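Local coordinates for uncharacterized conserved protein (Staphylococcus epidermidis, PDB 3FRM) that is of unknown function but carries a predicted GNAT acetyltransferase domain and so may transfer acetyl groups from acetyl-CoA, at residues I19-R24 with I43-P48; G98-Y103 with I222-G227; E112-R117 with G205-A210; D131-Y136 with M150-I155. One frame throughout, in Å; residues are numbered along the deposited sequence.

In the fold
From the N terminus, contact 1 comes first: it closes a short loop of 18 residues by joining the turn after strand 17-21 to the exit of strand 41-44, at one end of the central sheet. Contact 2 opens only after that, when strand 96-105 pairs with strand 221-225 near the middle of the chain. The long excursion between these two strands encloses contact 3, where the loop 112-117 meets helix 204-216, and contact 3 in turn encloses contact 4, the packing of helix 129-136 on helix 145-158. Contacts 2, 3 and 4 are nested and none cross. Contact 2 ties a strand of the N-terminal half to one of the C-terminal, GNAT-family half.

Contact 1: residues I19-R24 with I43-P48; sequences ITEDSR and IYKTMP
Lys45 and Thr46, just past the end of strand 41-44, meet the tight turn of the beta hairpin formed by strands 17-21 and 25-29. Inside that turn Asp22 makes an Asx turn, its OD2 accepting from Arg24 N at 2.8 Å while OD1 forms a salt bridge with Lys25, and the carbonyls of Asp22 and Arg24 face the second segment. Arg24 O takes two neighbouring amides: Thr46 N lies 3.0 Å from it, while Lys45 N lies at an unusually short 2.5 Å, a length best regarded as doubtful. A long, flexible lysine suits the rim of such a turn. Bent at its third torsion (chi3 89°), Lys45 brings NZ round to Asp22 O at 2.7 Å, above the carbonyl plane, and to Glu21 OE2 at 2.9 Å, where the salt bridge uses the anti lone pair. Glu21 stretches out to meet it, the two side chains crossing at about a right angle. The Arg24 guanidinium runs alongside Tyr44, NH2 standing 3.8 Å from CE1 at the ring edge, with the planes 41° apart. A water joins Arg24 NH2 to Thr46 O. Both Arg24 and Tyr44 also reach Asp56, the arginine by a salt bridge and the tyrosine through its hydroxyl, so the end of strand 41-44 and the hairpin turn are tied to helix 50-66, while Tyr44 pairs by backbone with strand 72-75.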
loop_
_atom_site.group_PDB
_atom_site.type_symbol
_atom_site.label_atom_id
_atom_site.label_comp_id
_atom_site.label_asym_id
_atom_site.label_seq_id
_atom_site.Cartn_x
_atom_site.Cartn_y
_atom_site.Cartn_z
ATOM N N ILE A 19 17.058 -17.540 19.794
ATOM C CA ILE A 19 17.919 -17.604 20.967
ATOM C C ILE A 19 17.106 -17.940 22.229
ATOM O O ILE A 19 17.420 -18.840 22.986
ATOM C CB ILE A 19 18.645 -16.235 21.154
ATOM C CG1 ILE A 19 19.282 -15.771 19.846
ATOM C CG2 ILE A 19 19.649 -16.286 22.264
ATOM C CD1 ILE A 19 20.095 -16.896 19.110
ATOM N N THR A 20 16.046 -17.201 22.438
ATOM C CA THR A 20 15.245 -17.344 23.625
ATOM C C THR A 20 13.796 -17.185 23.213
ATOM O O THR A 20 13.479 -16.388 22.348
ATOM C CB THR A 20 15.677 -16.253 24.633
ATOM O OG1 THR A 20 16.322 -16.872 25.741
ATOM C CG2 THR A 20 14.526 -15.424 25.114
ATOM N N GLU A 21 12.915 -17.966 23.807
ATOM C CA GLU A 21 11.506 -17.726 23.649
ATOM C C GLU A 21 10.854 -17.935 24.988
ATOM O O GLU A 21 11.035 -18.999 25.581
ATOM C CB GLU A 21 10.881 -18.679 22.664
ATOM C CG GLU A 21 9.391 -18.361 22.506
ATOM C CD GLU A 21 8.732 -19.071 21.355
ATOM O OE1 GLU A 21 9.447 -19.718 20.523
ATOM O OE2 GLU A 21 7.478 -18.973 21.268
ATOM N N ASP A 22 10.108 -16.936 25.459
ATOM C CA ASP A 22 9.341 -17.057 26.693
ATOM C C ASP A 22 7.960 -16.450 26.482
ATOM O O ASP A 22 7.578 -16.215 25.360
ATOM C CB ASP A 22 10.074 -16.421 27.854
ATOM C CG ASP A 22 10.264 -14.939 27.684
ATOM O OD1 ASP A 22 11.273 -14.387 28.210
ATOM O OD2 ASP A 22 9.426 -14.304 27.029
ATOM N N SER A 23 7.198 -16.187 27.526
ATOM C CA SER A 23 5.832 -15.752 27.275
ATOM C C SER A 23 5.743 -14.329 26.737
ATOM O O SER A 23 4.746 -13.978 26.104
ATOM C CB SER A 23 4.962 -15.873 28.499
ATOM O OG SER A 23 5.356 -14.900 29.441
ATOM N N ARG A 24 6.758 -13.509 26.953
ATOM C CA ARG A 24 6.637 -12.176 26.389
ATOM C C ARG A 24 7.269 -11.920 25.021
ATOM O O ARG A 24 6.775 -11.038 24.303
ATOM C CB ARG A 24 7.007 -11.043 27.379
ATOM C CG ARG A 24 8.063 -11.305 28.360
ATOM C CD ARG A 24 8.326 -10.024 29.185
ATOM N NE ARG A 24 9.753 -9.730 29.192
ATOM C CZ ARG A 24 10.396 -8.837 28.415
ATOM N NH1 ARG A 24 11.721 -8.693 28.548
ATOM N NH2 ARG A 24 9.746 -8.053 27.563
ATOM N N ILE A 43 10.805 -10.400 18.605
ATOM C CA ILE A 43 9.391 -10.547 18.274
ATOM C C ILE A 43 8.637 -10.568 19.615
ATOM O O ILE A 43 8.721 -11.528 20.347
ATOM C CB ILE A 43 9.124 -11.857 17.543
ATOM C CG1 ILE A 43 10.152 -12.121 16.424
ATOM C CG2 ILE A 43 7.673 -11.939 16.964
ATOM C CD1 ILE A 43 10.162 -11.115 15.330
ATOM N N TYR A 44 7.899 -9.521 19.954
ATOM C CA TYR A 44 7.121 -9.566 21.200
ATOM C C TYR A 44 5.907 -10.480 21.041
ATOM O O TYR A 44 5.285 -10.514 19.982
ATOM C CB TYR A 44 6.629 -8.179 21.636
ATOM C CG TYR A 44 7.667 -7.269 22.266
ATOM C CD1 TYR A 44 8.171 -7.517 23.541
ATOM C CD2 TYR A 44 8.111 -6.145 21.611
ATOM C CE1 TYR A 44 9.099 -6.701 24.124
ATOM C CE2 TYR A 44 9.071 -5.281 22.226
ATOM C CZ TYR A 44 9.550 -5.589 23.457
ATOM O OH TYR A 44 10.448 -4.758 24.030
ATOM N N LYS A 45 5.577 -11.191 22.115
ATOM C CA LYS A 45 4.343 -11.914 22.244
ATOM C C LYS A 45 3.340 -11.148 23.115
ATOM O O LYS A 45 2.136 -11.151 22.834
ATOM C CB LYS A 45 4.636 -13.292 22.799
ATOM C CG LYS A 45 5.244 -14.167 21.695
ATOM C CD LYS A 45 6.168 -15.283 22.185
ATOM C CE LYS A 45 5.387 -16.546 22.468
ATOM N NZ LYS A 45 6.202 -17.438 23.344
ATOM N N THR A 46 3.830 -10.452 24.132
ATOM C CA THR A 46 2.978 -9.528 24.892
ATOM C C THR A 46 3.578 -8.115 24.944
ATOM O O THR A 46 4.771 -7.943 24.952
ATOM C CB THR A 46 2.667 -10.050 26.296
ATOM O OG1 THR A 46 3.909 -10.403 26.917
ATOM C CG2 THR A 46 1.800 -11.284 26.207
HETATM N N MSE A 47 2.715 -7.117 24.979
HETATM C CA MSE A 47 3.090 -5.708 25.039
HETATM C C MSE A 47 3.925 -5.313 26.227
HETATM O O MSE A 47 3.454 -5.376 27.347
HETATM C CB MSE A 47 1.827 -4.840 25.101
HETATM C CG MSE A 47 1.314 -4.419 23.754
HETATM SE SE MSE A 47 2.484 -3.131 22.779
HETATM C CE MSE A 47 1.257 -3.055 21.233
ATOM N N PRO A 48 5.153 -4.858 25.984
ATOM C CA PRO A 48 5.957 -4.311 27.057
ATOM C C PRO A 48 5.357 -2.989 27.543
ATOM O O PRO A 48 4.793 -2.275 26.747
ATOM C CB PRO A 48 7.312 -4.053 26.372
ATOM C CG PRO A 48 6.999 -3.816 24.950
ATOM C CD PRO A 48 5.826 -4.754 24.677
HETATM O O HOH W 1 7.001 -7.507 26.758
#

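Contact 2: residues G98-Y103 with I222-G227; sequences GVLELY and ILVADG
Glu101 N donates to Ala225 O at 2.8 Å, and the reverse bond, Ala225 N to Glu101 O at 2.9 Å, lies in the carbonyl plane and is nearly straight (164° at the hydrogen). Together they make Glu101 and Ala225 a hydrogen-bonded antiparallel pair. Tyr103 and Leu223 form the next one, with Tyr103 N 2.9 Å from Leu223 O and a longer return bond. Between them Leu102 and Val224 are a non-hydrogen-bonded pair; there the CA of Val224 comes within 3.3 Å of Glu101 O in a CA-H...O contact. The strands run at 163°, close to antiparallel. In a GNAT fold the strand after the cofactor-binding helix splays from its parallel neighbour and pairs on its other side with an antiparallel strand late in the chain; strand 96-105, from the N-terminal half, appears to take that place beside strand 221-225, lying between it and strand 241-251. On one face are branched apolar side chains: Leu100 CG touches Val224 CG1 at 3.9 Å, and Leu102, its CG anti to the backbone N (chi1 176°), turns CD1 onto the other methyl, CG2. Phe9 packs on Leu102 and Val224 there. On the opposite face the methylene of Tyr103 rests on Leu223, CB to CG 4.0 Å, and small Ala225 lets the ring approach, CE2 to CB 4.4 Å. Helix 232-237 covers this face through Lys232 and Leu236, and Leu236 of the second subunit also packs on Tyr103.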
loop_
_atom_site.group_PDB
_atom_site.type_symbol
_atom_site.label_atom_id
_atom_site.label_comp_id
_atom_site.label_asym_id
_atom_site.label_seq_id
_atom_site.Cartn_x
_atom_site.Cartn_y
_atom_site.Cartn_z
ATOM N N GLY A 98 6.383 0.984 11.405
ATOM C CA GLY A 98 5.641 0.512 10.273
ATOM C C GLY A 98 4.686 -0.594 10.679
ATOM O O GLY A 98 4.594 -0.926 11.847
ATOM N N VAL A 99 3.987 -1.168 9.712
ATOM C CA VAL A 99 3.019 -2.214 9.960
ATOM C C VAL A 99 3.274 -3.372 8.995
ATOM O O VAL A 99 3.482 -3.177 7.767
ATOM C CB VAL A 99 1.619 -1.655 9.775
ATOM C CG1 VAL A 99 0.534 -2.760 9.841
ATOM C CG2 VAL A 99 1.329 -0.608 10.864
ATOM N N LEU A 100 3.320 -4.586 9.543
ATOM C CA LEU A 100 3.333 -5.796 8.717
ATOM C C LEU A 100 1.910 -6.209 8.613
ATOM O O LEU A 100 1.177 -6.084 9.587
ATOM C CB LEU A 100 4.091 -6.912 9.408
ATOM C CG LEU A 100 5.612 -7.076 9.283
ATOM C CD1 LEU A 100 6.370 -6.000 8.430
ATOM C CD2 LEU A 100 6.201 -7.216 10.694
ATOM N N GLU A 101 1.520 -6.708 7.449
ATOM C CA GLU A 101 0.158 -7.196 7.197
ATOM C C GLU A 101 0.195 -8.642 6.737
ATOM O O GLU A 101 0.960 -8.989 5.799
ATOM C CB GLU A 101 -0.469 -6.401 6.075
ATOM C CG GLU A 101 -0.992 -5.083 6.527
ATOM C CD GLU A 101 -1.291 -4.109 5.382
ATOM O OE1 GLU A 101 -1.864 -3.024 5.685
ATOM O OE2 GLU A 101 -0.981 -4.417 4.194
ATOM N N LEU A 102 -0.593 -9.481 7.399
ATOM C CA LEU A 102 -0.689 -10.862 6.992
ATOM C C LEU A 102 -1.823 -11.067 5.960
ATOM O O LEU A 102 -2.987 -10.751 6.247
ATOM C CB LEU A 102 -0.937 -11.754 8.207
ATOM C CG LEU A 102 -1.147 -13.249 7.899
ATOM C CD1 LEU A 102 0.185 -13.923 7.444
ATOM C CD2 LEU A 102 -1.720 -13.980 9.152
ATOM N N TYR A 103 -1.468 -11.570 4.768
ATOM C CA TYR A 103 -2.456 -11.968 3.723
ATOM C C TYR A 103 -2.567 -13.459 3.527
ATOM O O TYR A 103 -1.583 -14.194 3.576
ATOM C CB TYR A 103 -2.164 -11.286 2.372
ATOM C CG TYR A 103 -2.330 -9.797 2.465
ATOM C CD1 TYR A 103 -3.580 -9.210 2.365
ATOM C CD2 TYR A 103 -1.257 -8.979 2.796
ATOM C CE1 TYR A 103 -3.749 -7.848 2.504
ATOM C CE2 TYR A 103 -1.407 -7.608 2.923
ATOM C CZ TYR A 103 -2.656 -7.049 2.762
ATOM O OH TYR A 103 -2.825 -5.678 2.914
ATOM N N ILE A 222 0.213 -18.122 1.927
ATOM C CA ILE A 222 0.255 -17.012 2.803
ATOM C C ILE A 222 1.560 -16.236 2.650
ATOM O O ILE A 222 2.589 -16.758 2.136
ATOM C CB ILE A 222 0.160 -17.478 4.276
ATOM C CG1 ILE A 222 1.531 -17.983 4.770
ATOM C CG2 ILE A 222 -0.998 -18.487 4.458
ATOM C CD1 ILE A 222 1.555 -18.507 6.179
ATOM N N LEU A 223 1.480 -14.975 3.059
ATOM C CA LEU A 223 2.550 -14.033 2.920
ATOM C C LEU A 223 2.336 -12.903 3.897
ATOM O O LEU A 223 1.187 -12.678 4.365
ATOM C CB LEU A 223 2.586 -13.471 1.524
ATOM C CG LEU A 223 1.462 -12.546 1.089
ATOM C CD1 LEU A 223 1.944 -11.116 1.256
ATOM C CD2 LEU A 223 1.091 -12.812 -0.371
ATOM N N VAL A 224 3.431 -12.191 4.153
ATOM C CA VAL A 224 3.395 -11.002 4.927
ATOM C C VAL A 224 3.952 -9.877 4.103
ATOM O O VAL A 224 4.961 -10.027 3.502
ATOM C CB VAL A 224 4.258 -11.169 6.193
ATOM C CG1 VAL A 224 4.879 -9.852 6.602
ATOM C CG2 VAL A 224 3.433 -11.772 7.346
ATOM N N ALA A 225 3.317 -8.715 4.120
ATOM C CA ALA A 225 3.824 -7.538 3.385
ATOM C C ALA A 225 3.863 -6.323 4.253
ATOM O O ALA A 225 2.952 -6.123 5.091
ATOM C CB ALA A 225 2.940 -7.245 2.177
ATOM N N ASP A 226 4.868 -5.474 4.045
ATOM C CA ASP A 226 4.856 -4.208 4.760
ATOM C C ASP A 226 4.388 -3.018 3.922
ATOM O O ASP A 226 3.795 -3.213 2.841
ATOM C CB ASP A 226 6.177 -3.938 5.477
ATOM C CG ASP A 226 7.344 -3.870 4.528
ATOM O OD1 ASP A 226 7.149 -3.292 3.433
ATOM O OD2 ASP A 226 8.445 -4.379 4.881
ATOM N N GLY A 227 4.621 -1.796 4.450
ATOM C CA GLY A 227 4.207 -0.527 3.814
ATOM C C GLY A 227 4.972 -0.222 2.527
ATOM O O GLY A 227 4.412 0.325 1.577
#

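Contact 3: residues E112-R117 with G205-A210; sequences ELSRKR and GSEIQA. With SO4 (sulfate ion), chain H.
Glu207 has more of its surface covered here than any other residue, and its carboxylate receives the loop from both oxygens. Folded at the second torsion (chi2 -56°), it turns OE2 to Ser114 OG at 2.7 Å and OE1 to Arg115 N at 2.8 Å, both on the syn side, and the backbone bond is nearly straight at 168°. Arg117 adds two weak bonds to OE1, from N and from NH1, the latter also a salt bridge at 3.3 Å. A glutamate suits this place because one acidic group can bind several donors. The Arg117 guanidinium is covered on one face by Arg115 CB, and its NH1 donates to Leu113 O. The Gly-x-Gly of residues 203-205, which matches the GNAT cofactor motif, leads into helix 204-216. Ser206 N donates to sulfate O3 and weakly to O1, Gly205 N weakly to O3; Gly203 N and Arg237 NH1 also bind the ion, which is probably from the crystallisation liquor but consistent with the coenzyme A pyrophosphate site of relatives. Leu113 supplies the apolar part of the contact, its CG 4.0 Å from Ser206 CB, and its CB 4.4 Å from Ala210 CB.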
loop_
_atom_site.group_PDB
_atom_site.type_symbol
_atom_site.label_atom_id
_atom_site.label_comp_id
_atom_site.label_asym_id
_atom_site.label_seq_id
_atom_site.Cartn_x
_atom_site.Cartn_y
_atom_site.Cartn_z
ATOM N N GLU A 112 -6.763 -21.002 -10.334
ATOM C CA GLU A 112 -7.696 -20.306 -11.220
ATOM C C GLU A 112 -7.047 -19.134 -12.018
ATOM O O GLU A 112 -7.541 -18.782 -13.083
ATOM C CB GLU A 112 -8.846 -19.775 -10.351
ATOM C CG GLU A 112 -10.027 -19.283 -11.120
ATOM C CD GLU A 112 -9.842 -17.862 -11.680
ATOM O OE1 GLU A 112 -8.960 -17.097 -11.168
ATOM O OE2 GLU A 112 -10.600 -17.522 -12.631
ATOM N N LEU A 113 -5.980 -18.514 -11.503
ATOM C CA LEU A 113 -5.414 -17.321 -12.176
ATOM C C LEU A 113 -4.735 -17.584 -13.519
ATOM O O LEU A 113 -4.482 -16.648 -14.300
ATOM C CB LEU A 113 -4.413 -16.632 -11.285
ATOM C CG LEU A 113 -4.815 -15.424 -10.459
ATOM C CD1 LEU A 113 -6.305 -15.234 -10.281
ATOM C CD2 LEU A 113 -4.098 -15.503 -9.142
ATOM N N SER A 114 -4.418 -18.853 -13.763
ATOM C CA SER A 114 -3.624 -19.256 -14.937
ATOM C C SER A 114 -4.351 -19.000 -16.231
ATOM O O SER A 114 -5.555 -19.181 -16.304
ATOM C CB SER A 114 -3.211 -20.733 -14.899
ATOM O OG SER A 114 -1.912 -20.848 -15.485
ATOM N N ARG A 115 -3.605 -18.555 -17.233
ATOM C CA ARG A 115 -4.171 -18.269 -18.532
ATOM C C ARG A 115 -3.375 -18.922 -19.681
ATOM O O ARG A 115 -3.652 -18.676 -20.867
ATOM C CB ARG A 115 -4.305 -16.757 -18.712
ATOM C CG ARG A 115 -5.743 -16.214 -18.868
ATOM C CD ARG A 115 -6.858 -16.966 -18.111
ATOM N NE ARG A 115 -7.716 -16.024 -17.370
ATOM C CZ ARG A 115 -8.478 -16.331 -16.308
ATOM N NH1 ARG A 115 -9.196 -15.379 -15.701
ATOM N NH2 ARG A 115 -8.521 -17.573 -15.837
ATOM N N LYS A 116 -2.420 -19.784 -19.323
ATOM C CA LYS A 116 -1.544 -20.477 -20.283
ATOM C C LYS A 116 -0.749 -19.492 -21.118
ATOM O O LYS A 116 -0.477 -19.744 -22.294
ATOM C CB LYS A 116 -2.334 -21.461 -21.174
ATOM C CG LYS A 116 -2.946 -22.623 -20.403
ATOM C CD LYS A 116 -1.965 -23.778 -20.253
ATOM C CE LYS A 116 -2.098 -24.755 -21.428
ATOM N NZ LYS A 116 -0.829 -25.539 -21.655
ATOM N N ARG A 117 -0.395 -18.364 -20.497
ATOM C CA ARG A 117 0.502 -17.409 -21.120
ATOM C C ARG A 117 1.809 -18.133 -21.443
ATOM O O ARG A 117 2.082 -19.188 -20.876
ATOM C CB ARG A 117 0.729 -16.221 -20.210
ATOM C CG ARG A 117 -0.513 -15.399 -19.979
ATOM C CD ARG A 117 -0.460 -14.735 -18.585
ATOM N NE ARG A 117 -1.719 -14.058 -18.229
ATOM C CZ ARG A 117 -2.532 -14.338 -17.197
ATOM N NH1 ARG A 117 -2.272 -15.307 -16.311
ATOM N NH2 ARG A 117 -3.629 -13.613 -17.051
ATOM N N GLY A 205 2.969 -12.022 -13.168
ATOM C CA GLY A 205 2.768 -12.294 -11.746
ATOM C C GLY A 205 1.623 -13.303 -11.551
ATOM O O GLY A 205 1.700 -14.228 -10.730
ATOM N N SER A 206 0.543 -13.191 -12.296
ATOM C CA SER A 206 -0.475 -14.180 -11.984
ATOM C C SER A 206 -0.072 -15.620 -12.450
ATOM O O SER A 206 -0.451 -16.586 -11.811
ATOM C CB SER A 206 -1.840 -13.733 -12.446
ATOM O OG SER A 206 -1.923 -14.013 -13.810
ATOM N N GLU A 207 0.786 -15.751 -13.477
ATOM C CA GLU A 207 1.329 -17.067 -13.800
ATOM C C GLU A 207 2.133 -17.628 -12.639
ATOM O O GLU A 207 1.925 -18.768 -12.238
ATOM C CB GLU A 207 2.099 -17.112 -15.128
ATOM C CG GLU A 207 1.192 -17.155 -16.407
ATOM C CD GLU A 207 0.167 -18.312 -16.478
ATOM O OE1 GLU A 207 -0.861 -18.171 -17.192
ATOM O OE2 GLU A 207 0.378 -19.367 -15.830
ATOM N N ILE A 208 2.999 -16.798 -12.059
ATOM C CA ILE A 208 3.852 -17.221 -10.975
ATOM C C ILE A 208 3.011 -17.635 -9.795
ATOM O O ILE A 208 3.324 -18.589 -9.073
ATOM C CB ILE A 208 4.855 -16.114 -10.571
ATOM C CG1 ILE A 208 5.971 -16.028 -11.603
ATOM C CG2 ILE A 208 5.403 -16.341 -9.166
ATOM C CD1 ILE A 208 6.649 -14.606 -11.696
ATOM N N GLN A 209 1.909 -16.936 -9.610
ATOM C CA GLN A 209 1.099 -17.188 -8.471
ATOM C C GLN A 209 0.385 -18.533 -8.618
ATOM O O GLN A 209 0.386 -19.331 -7.693
ATOM C CB GLN A 209 0.109 -16.066 -8.349
ATOM C CG GLN A 209 -0.390 -15.919 -6.979
ATOM C CD GLN A 209 0.592 -15.192 -6.145
ATOM O OE1 GLN A 209 1.175 -14.232 -6.595
ATOM N NE2 GLN A 209 0.777 -15.632 -4.915
ATOM N N ALA A 210 -0.223 -18.775 -9.779
ATOM C CA ALA A 210 -0.896 -20.026 -10.030
ATOM C C ALA A 210 0.030 -21.229 -9.931
ATOM O O ALA A 210 -0.394 -22.303 -9.519
ATOM C CB ALA A 210 -1.579 -20.012 -11.409
HETATM S S SO4 H . -0.158 -9.532 -13.201
HETATM O O1 SO4 H . -1.176 -10.502 -12.802
HETATM O O2 SO4 H . -0.193 -8.508 -12.169
HETATM O O3 SO4 H . 1.114 -10.238 -13.272
HETATM O O4 SO4 H . -0.499 -8.898 -14.475
#

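Contact 4: residues D131-Y136 with M150-I155; sequences DYLHVY and MVKQHI
Tyr136 reaches across to Val151 and Lys152 because its CG stands anti to the backbone N (chi1 -173°), which throws the ring out from helix 129-136 towards the opposite helix. Its hydroxyl end meets Val151 CG1, with CZ 4.0 Å from that methyl, and its CD2 lies 3.7 Å from Lys152 CG, so the lysine's aliphatic stem passes obliquely by the ring. One turn earlier Tyr132 has the same kind of first torsion (chi1 167°) and brings CE2 to Ile155 CG2 at 3.9 Å, the two side chains at about a right angle. Leu133 lies beside the edge of the Tyr132 ring: its CD2 comes 4.1 Å from Lys152 CG and touches Ile155 as well. The helix segments run nearly antiparallel, at 160°, and their axes are 11.1 Å apart, a gap that large rings and branched chains can bridge. Tyr132 packs on Ile178 and Val168 and its hydroxyl is hydrogen-bonded to Asp180, while Ile155 packs on Arg166, so both helices reach the sheet. With no polar bond across it, the contact depends on the fit of these rings, branched chains and lysine stem; the charged end of Lys152 makes a weak, long ion pair with Asp137.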
loop_
_atom_site.group_PDB
_atom_site.type_symbol
_atom_site.label_atom_id
_atom_site.label_comp_id
_atom_site.label_asym_id
_atom_site.label_seq_id
_atom_site.Cartn_x
_atom_site.Cartn_y
_atom_site.Cartn_z
ATOM N N ASP A 131 20.234 -15.741 -12.967
ATOM C CA ASP A 131 19.059 -15.107 -13.498
ATOM C C ASP A 131 18.153 -14.677 -12.364
ATOM O O ASP A 131 17.474 -13.671 -12.469
ATOM C CB ASP A 131 18.254 -16.066 -14.407
ATOM C CG ASP A 131 18.949 -16.348 -15.724
ATOM O OD1 ASP A 131 18.673 -17.437 -16.275
ATOM O OD2 ASP A 131 19.757 -15.510 -16.208
ATOM N N TYR A 132 18.093 -15.463 -11.300
ATOM C CA TYR A 132 17.274 -15.104 -10.171
ATOM C C TYR A 132 17.844 -13.787 -9.587
ATOM O O TYR A 132 17.136 -12.794 -9.417
ATOM C CB TYR A 132 17.252 -16.260 -9.156
ATOM C CG TYR A 132 16.684 -15.902 -7.817
ATOM C CD1 TYR A 132 15.374 -16.209 -7.509
ATOM C CD2 TYR A 132 17.479 -15.271 -6.824
ATOM C CE1 TYR A 132 14.821 -15.899 -6.280
ATOM C CE2 TYR A 132 16.921 -14.929 -5.522
ATOM C CZ TYR A 132 15.564 -15.256 -5.292
ATOM O OH TYR A 132 14.915 -14.961 -4.094
ATOM N N LEU A 133 19.140 -13.766 -9.350
ATOM C CA LEU A 133 19.764 -12.585 -8.727
ATOM C C LEU A 133 19.691 -11.365 -9.614
ATOM O O LEU A 133 19.541 -10.236 -9.141
ATOM C CB LEU A 133 21.192 -12.874 -8.371
ATOM C CG LEU A 133 21.292 -13.932 -7.291
ATOM C CD1 LEU A 133 22.791 -14.265 -7.175
ATOM C CD2 LEU A 133 20.679 -13.406 -5.969
ATOM N N HIS A 134 19.727 -11.617 -10.906
ATOM C CA HIS A 134 19.547 -10.568 -11.860
ATOM C C HIS A 134 18.234 -9.815 -11.683
ATOM O O HIS A 134 18.206 -8.588 -11.764
ATOM C CB HIS A 134 19.627 -11.135 -13.269
ATOM C CG HIS A 134 19.404 -10.104 -14.317
ATOM N ND1 HIS A 134 18.196 -9.963 -14.972
ATOM C CD2 HIS A 134 20.208 -9.117 -14.776
ATOM C CE1 HIS A 134 18.276 -8.948 -15.812
ATOM N NE2 HIS A 134 19.488 -8.420 -15.715
ATOM N N VAL A 135 17.147 -10.537 -11.442
ATOM C CA VAL A 135 15.870 -9.880 -11.243
ATOM C C VAL A 135 15.897 -9.170 -9.888
ATOM O O VAL A 135 15.456 -8.016 -9.722
ATOM C CB VAL A 135 14.713 -10.897 -11.269
ATOM C CG1 VAL A 135 13.372 -10.197 -10.875
ATOM C CG2 VAL A 135 14.645 -11.612 -12.626
ATOM N N TYR A 136 16.414 -9.897 -8.921
ATOM C CA TYR A 136 16.572 -9.395 -7.591
ATOM C C TYR A 136 17.209 -7.993 -7.568
ATOM O O TYR A 136 16.709 -7.102 -6.875
ATOM C CB TYR A 136 17.365 -10.404 -6.754
ATOM C CG TYR A 136 17.395 -9.979 -5.348
ATOM C CD1 TYR A 136 16.278 -10.167 -4.505
ATOM C CD2 TYR A 136 18.508 -9.323 -4.856
ATOM C CE1 TYR A 136 16.304 -9.698 -3.182
ATOM C CE2 TYR A 136 18.553 -8.881 -3.558
ATOM C CZ TYR A 136 17.462 -9.055 -2.727
ATOM O OH TYR A 136 17.579 -8.566 -1.448
HETATM N N MSE A 150 24.938 -7.394 0.098
HETATM C CA MSE A 150 25.264 -8.396 1.108
HETATM C C MSE A 150 24.109 -9.392 1.242
HETATM O O MSE A 150 24.326 -10.533 1.594
HETATM C CB MSE A 150 25.823 -7.824 2.445
HETATM C CG MSE A 150 24.895 -7.556 3.617
HETATM SE SE MSE A 150 23.561 -8.862 4.429
HETATM C CE MSE A 150 22.306 -7.498 5.089
ATOM N N VAL A 151 22.894 -8.978 0.919
ATOM C CA VAL A 151 21.806 -9.934 0.877
ATOM C C VAL A 151 21.973 -10.842 -0.350
ATOM O O VAL A 151 21.740 -12.031 -0.254
ATOM C CB VAL A 151 20.427 -9.252 0.936
ATOM C CG1 VAL A 151 19.318 -10.232 0.596
ATOM C CG2 VAL A 151 20.194 -8.657 2.345
ATOM N N LYS A 152 22.430 -10.290 -1.476
ATOM C CA LYS A 152 22.743 -11.092 -2.655
ATOM C C LYS A 152 23.745 -12.179 -2.363
ATOM O O LYS A 152 23.516 -13.335 -2.648
ATOM C CB LYS A 152 23.289 -10.226 -3.778
ATOM C CG LYS A 152 22.226 -9.789 -4.794
ATOM C CD LYS A 152 22.833 -8.871 -5.861
ATOM C CE LYS A 152 23.802 -9.607 -6.780
ATOM N NZ LYS A 152 24.867 -8.730 -7.389
ATOM N N GLN A 153 24.855 -11.804 -1.766
ATOM C CA GLN A 153 25.891 -12.750 -1.379
ATOM C C GLN A 153 25.332 -13.854 -0.475
ATOM O O GLN A 153 25.654 -14.999 -0.600
ATOM C CB GLN A 153 27.049 -11.999 -0.679
ATOM C CG GLN A 153 28.193 -11.634 -1.622
ATOM C CD GLN A 153 29.142 -12.819 -1.866
ATOM O OE1 GLN A 153 28.694 -13.949 -2.122
ATOM N NE2 GLN A 153 30.460 -12.570 -1.759
ATOM N N HIS A 154 24.472 -13.495 0.434
ATOM C CA HIS A 154 23.889 -14.479 1.342
ATOM C C HIS A 154 23.037 -15.543 0.616
ATOM O O HIS A 154 23.261 -16.735 0.796
ATOM C CB HIS A 154 23.133 -13.736 2.431
ATOM C CG HIS A 154 22.435 -14.623 3.411
ATOM N ND1 HIS A 154 23.089 -15.606 4.131
ATOM C CD2 HIS A 154 21.145 -14.647 3.824
ATOM C CE1 HIS A 154 22.229 -16.202 4.938
ATOM N NE2 HIS A 154 21.043 -15.638 4.772
ATOM N N ILE A 155 22.109 -15.104 -0.230
ATOM C CA ILE A 155 21.316 -15.995 -1.088
ATOM C C ILE A 155 22.185 -16.868 -2.007
ATOM O O ILE A 155 21.949 -18.099 -2.189
ATOM C CB ILE A 155 20.381 -15.199 -2.011
ATOM C CG1 ILE A 155 19.558 -14.198 -1.224
ATOM C CG2 ILE A 155 19.480 -16.138 -2.826
ATOM C CD1 ILE A 155 18.575 -13.444 -2.112
#